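Local coordinates for NigD-like protein (Bacteroides vulgatus ATCC 8482, PDB 3K6O), which is of unknown function but is probably an exported, lipid-attached NigD-like protein that joins an OB domain to a beta-sandwich domain, at residues Y32-D36 against R58-Y63; N80-L84 against L220-K224. All coordinates share one frame; numbering follows the deposited sequence.

Contact 1: residues Y32-D36 against R58-Y63; sequences YLVLD and RIFGNY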
# COMPACT_ATOMS: atom_id res chain seq x y z
N TYR A 32 9.84 -14.96 -5.91
CA TYR A 32 8.65 -15.52 -5.31
C TYR A 32 7.88 -14.40 -4.68
O TYR A 32 8.37 -13.28 -4.63
CB TYR A 32 8.97 -16.66 -4.32
CG TYR A 32 9.81 -16.29 -3.10
CD1 TYR A 32 9.22 -15.84 -1.94
CD2 TYR A 32 11.19 -16.42 -3.12
CE1 TYR A 32 10.00 -15.51 -0.81
CE2 TYR A 32 11.95 -16.11 -2.02
CZ TYR A 32 11.35 -15.65 -0.87
OH TYR A 32 12.14 -15.31 0.20
N LEU A 33 6.66 -14.69 -4.26
CA LEU A 33 5.77 -13.68 -3.75
C LEU A 33 5.51 -13.94 -2.27
O LEU A 33 5.44 -15.11 -1.84
CB LEU A 33 4.48 -13.69 -4.51
CG LEU A 33 4.64 -13.46 -6.00
CD1 LEU A 33 3.28 -13.56 -6.64
CD2 LEU A 33 5.33 -12.12 -6.28
N VAL A 34 5.40 -12.87 -1.48
CA VAL A 34 5.06 -12.99 -0.06
C VAL A 34 3.77 -12.23 0.15
O VAL A 34 3.72 -11.04 -0.13
CB VAL A 34 6.19 -12.43 0.82
CG1 VAL A 34 5.85 -12.52 2.34
CG2 VAL A 34 7.54 -13.15 0.47
N LEU A 35 2.73 -12.91 0.59
CA LEU A 35 1.47 -12.25 0.95
C LEU A 35 1.68 -11.44 2.23
O LEU A 35 2.68 -11.64 2.93
CB LEU A 35 0.34 -13.29 1.15
CG LEU A 35 -0.16 -14.02 -0.08
CD1 LEU A 35 -1.26 -15.08 0.30
CD2 LEU A 35 -0.68 -13.00 -1.11
N ASP A 36 0.78 -10.51 2.52
CA ASP A 36 0.98 -9.63 3.67
C ASP A 36 0.83 -10.43 5.00
O ASP A 36 1.35 -10.03 6.03
CB ASP A 36 0.03 -8.42 3.63
CG ASP A 36 0.47 -7.37 2.61
OD1 ASP A 36 1.62 -7.48 2.14
OD2 ASP A 36 -0.31 -6.44 2.27
N ARG A 58 6.39 -4.27 -5.14
CA ARG A 58 5.08 -4.55 -4.61
C ARG A 58 4.12 -4.73 -5.78
O ARG A 58 4.14 -3.93 -6.74
CB ARG A 58 4.65 -3.34 -3.81
CG ARG A 58 3.38 -3.54 -3.05
CD ARG A 58 3.63 -3.72 -1.59
NE ARG A 58 2.39 -3.66 -0.79
CZ ARG A 58 1.91 -4.67 -0.07
NH1 ARG A 58 2.51 -5.86 -0.06
NH2 ARG A 58 0.80 -4.50 0.64
N ILE A 59 3.24 -5.74 -5.69
CA ILE A 59 2.21 -5.93 -6.72
C ILE A 59 0.80 -6.07 -6.14
O ILE A 59 0.60 -6.49 -4.99
CB ILE A 59 2.54 -7.17 -7.62
CG1 ILE A 59 2.40 -8.50 -6.86
CG2 ILE A 59 3.94 -7.02 -8.17
CD1 ILE A 59 2.56 -9.75 -7.75
N PHE A 60 -0.19 -5.75 -6.97
CA PHE A 60 -1.59 -6.07 -6.72
C PHE A 60 -1.89 -7.14 -7.76
O PHE A 60 -1.90 -6.88 -8.98
CB PHE A 60 -2.43 -4.80 -6.89
CG PHE A 60 -3.87 -4.93 -6.47
CD1 PHE A 60 -4.23 -5.46 -5.24
CD2 PHE A 60 -4.87 -4.45 -7.29
CE1 PHE A 60 -5.58 -5.53 -4.86
CE2 PHE A 60 -6.21 -4.52 -6.92
CZ PHE A 60 -6.56 -5.05 -5.71
N GLY A 61 -2.07 -8.37 -7.29
CA GLY A 61 -2.03 -9.51 -8.18
C GLY A 61 -3.26 -10.38 -8.19
O GLY A 61 -4.12 -10.26 -7.32
N ASN A 62 -3.32 -11.25 -9.20
CA ASN A 62 -4.38 -12.21 -9.41
C ASN A 62 -3.77 -13.63 -9.38
O ASN A 62 -3.06 -14.00 -10.29
CB ASN A 62 -5.03 -11.94 -10.78
CG ASN A 62 -6.14 -12.89 -11.11
OD1 ASN A 62 -6.19 -14.02 -10.62
ND2 ASN A 62 -7.04 -12.45 -11.97
N TYR A 63 -4.06 -14.39 -8.32
CA TYR A 63 -3.47 -15.71 -8.08
C TYR A 63 -4.52 -16.80 -8.08
O TYR A 63 -5.66 -16.57 -7.69
CB TYR A 63 -2.73 -15.73 -6.72
CG TYR A 63 -2.09 -14.42 -6.37
CD1 TYR A 63 -1.05 -13.90 -7.15
CD2 TYR A 63 -2.54 -13.67 -5.30
CE1 TYR A 63 -0.46 -12.67 -6.88
CE2 TYR A 63 -1.95 -12.40 -5.00
CZ TYR A 63 -0.92 -11.92 -5.81
OH TYR A 63 -0.33 -10.72 -5.57

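Contact 2: residues N80-L84 against L220-K224; sequences NDYTL and LAELK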
# COMPACT_ATOMS: atom_id res chain seq x y z
N ASN A 80 -1.87 -15.17 -12.57
CA ASN A 80 -2.76 -14.86 -13.71
C ASN A 80 -2.54 -13.45 -14.27
O ASN A 80 -2.70 -13.23 -15.45
CB ASN A 80 -4.24 -15.01 -13.31
CG ASN A 80 -4.59 -16.41 -12.79
OD1 ASN A 80 -4.22 -17.42 -13.38
ND2 ASN A 80 -5.32 -16.45 -11.67
N ASP A 81 -2.16 -12.50 -13.43
CA ASP A 81 -2.07 -11.09 -13.79
C ASP A 81 -1.60 -10.33 -12.58
O ASP A 81 -1.70 -10.83 -11.44
CB ASP A 81 -3.46 -10.55 -14.17
CG ASP A 81 -3.40 -9.28 -14.98
OD1 ASP A 81 -2.31 -8.78 -15.30
OD2 ASP A 81 -4.49 -8.76 -15.28
N TYR A 82 -1.08 -9.14 -12.82
CA TYR A 82 -0.84 -8.22 -11.73
C TYR A 82 -0.60 -6.81 -12.26
O TYR A 82 -0.47 -6.60 -13.47
CB TYR A 82 0.35 -8.67 -10.89
CG TYR A 82 1.67 -8.65 -11.63
CD1 TYR A 82 2.05 -9.70 -12.41
CD2 TYR A 82 2.52 -7.56 -11.54
CE1 TYR A 82 3.23 -9.67 -13.09
CE2 TYR A 82 3.71 -7.54 -12.23
CZ TYR A 82 4.04 -8.60 -13.00
OH TYR A 82 5.23 -8.63 -13.66
N THR A 83 -0.55 -5.86 -11.35
CA THR A 83 -0.06 -4.53 -11.67
C THR A 83 0.94 -4.10 -10.62
O THR A 83 0.87 -4.54 -9.47
CB THR A 83 -1.20 -3.50 -11.81
OG1 THR A 83 -0.66 -2.29 -12.36
CG2 THR A 83 -1.88 -3.22 -10.46
N LEU A 84 1.92 -3.29 -11.02
CA LEU A 84 2.91 -2.80 -10.07
C LEU A 84 2.31 -1.75 -9.18
O LEU A 84 1.57 -0.87 -9.63
CB LEU A 84 4.12 -2.20 -10.79
CG LEU A 84 5.06 -3.23 -11.42
CD1 LEU A 84 6.16 -2.51 -12.22
CD2 LEU A 84 5.65 -4.16 -10.35
N LEU A 220 -8.45 -4.72 -10.06
CA LEU A 220 -7.14 -4.80 -10.69
C LEU A 220 -7.16 -4.22 -12.12
O LEU A 220 -6.29 -3.43 -12.47
CB LEU A 220 -6.65 -6.24 -10.69
CG LEU A 220 -5.41 -6.55 -11.54
CD1 LEU A 220 -4.23 -5.71 -11.09
CD2 LEU A 220 -5.06 -8.02 -11.45
N ALA A 221 -8.15 -4.61 -12.93
CA ALA A 221 -8.28 -4.08 -14.30
C ALA A 221 -8.30 -2.55 -14.33
O ALA A 221 -7.54 -1.93 -15.10
CB ALA A 221 -9.53 -4.66 -15.02
N GLU A 222 -9.14 -1.95 -13.50
CA GLU A 222 -9.18 -0.49 -13.38
C GLU A 222 -7.82 0.21 -13.18
O GLU A 222 -7.70 1.38 -13.50
CB GLU A 222 -10.07 -0.08 -12.21
CG GLU A 222 -11.56 -0.19 -12.46
CD GLU A 222 -12.39 -0.01 -11.17
OE1 GLU A 222 -11.82 0.48 -10.14
OE2 GLU A 222 -13.60 -0.36 -11.21
N LEU A 223 -6.82 -0.48 -12.60
CA LEU A 223 -5.54 0.17 -12.25
C LEU A 223 -4.46 0.11 -13.33
O LEU A 223 -3.38 0.67 -13.15
CB LEU A 223 -4.95 -0.41 -10.96
CG LEU A 223 -5.54 -0.05 -9.60
CD1 LEU A 223 -4.85 -0.94 -8.55
CD2 LEU A 223 -5.33 1.40 -9.27
N LYS A 224 -4.72 -0.58 -14.43
CA LYS A 224 -3.79 -0.63 -15.56
C LYS A 224 -4.03 0.56 -16.47
O LYS A 224 -5.06 0.67 -17.12
CB LYS A 224 -3.95 -1.94 -16.34
CG LYS A 224 -3.50 -3.17 -15.55
CD LYS A 224 -4.01 -4.46 -16.17
CE LYS A 224 -3.15 -5.65 -15.79
NZ LYS A 224 -1.80 -5.58 -16.43
OXT LYS A 224 -3.21 1.45 -16.57

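Contact 1: residues Y32-D36 against R58-Y63
Inside the NigD-like OB domain, L33 and L35 of segment 32-36 face I59 and Y63 of strand 58-66 across the barrel interior, while D36 and R58 meet in a salt bridge. The carboxylate takes the guanidinium end-on, one oxygen to each terminal nitrogen, both through syn lone pairs. D36 OD2 receives R58 NH2 at 2.8 Å in an almost straight bond, 173° at the hydrogen and in the guanidinium plane. D36 OD1 receives R58 NH1 at 2.9 Å, more bent at 154° and tilted from that plane. The two flat groups lie nearly coplanar, 20° apart. A bend at chi2 carries the arginine head over to D36, where S171 on NE and N119 on NH2 add further hydrogen bonds and probably help to fix its rotation.

Strands 32-34 and 58-66 share no edge here: each pairs antiparallel with strand 16-23, so the wall of an OB-type barrel curls between them and the leucines reach inward. L33 forks, its CD2 lying 3.9 Å from I59 CD1 and its CD1 3.9 Å from Y63 CE1. L35 CD2 rests 4.1 Å from Y63 CE2, across the ring from CE1; both methyls approach the ring obliquely. Y63 OH is hydrogen-bonded to A18 O on strand 16-23, which ties the phenol end to that strand.

Contact 2: residues N80-L84 against L220-K224
K224, the last residue of the chain, brings its ammonium group to strand 75-93, where D81 and the Y82 carbonyl receive it. The lysine and aspartate side chains approach from opposite directions. K224 NZ is 3.4 Å from D81 OD1, a long salt bridge, and its hydrogen bond to Y82 O, also 3.4 Å, is weak. The bend at chi4 (-69°) turns NZ toward these two oxygens; CE, at the end of the extended part of the chain, already lies 3.3 Å from D81 OD1. That same oxygen accepts a second, weak bond from the backbone Y82 N, strongly bent at 122°, so D81 OD1 is shared between a main-chain donor and the lysine. The Y82 hydroxyl is satisfied well away from the lysine, by the P49 carbonyl.

Next to the polar group the packing is apolar. L220 spreads its two methyls along the strand: CD2 lies beside the D81 side chain, and CD1 presses on T83 CG2 at 3.5 Å, tighter than usual for two carbons. L223 CB reaches the same methyl at 4.2 Å, about a right angle round from L220 CD1. The A221-K224 type I turn closes through K224 N to A221 O, 3.2 Å, while L223 N is taken up by L220 O, 3.0 Å.

At the start of the segment, N80 and D81 both face N62 in a classic beta bulge, while the short C-terminal helix 217-221 and its closing turn pack over the strand pair 58-66 and 75-93 of the OB domain.

From the N terminus, contact 1 comes first: 32-36 meets 58-63 and closes a short loop that holds strands 40-43 and 45-46, all within the OB domain. Contact 2 follows in series, opening on strand 75-93 and closing only at the chain end, after the beta-sandwich domain has been built, so its loop returns the C-terminal tail to the OB domain. The two do not cross. They meet side by side because strands 58-66 and 75-93 are antiparallel neighbours: N62 OD1 lies 2.8 Å from N80 ND2, a probable hydrogen bond, and L220 CD1 packs on F60 O. Their centres are about 11 Å apart.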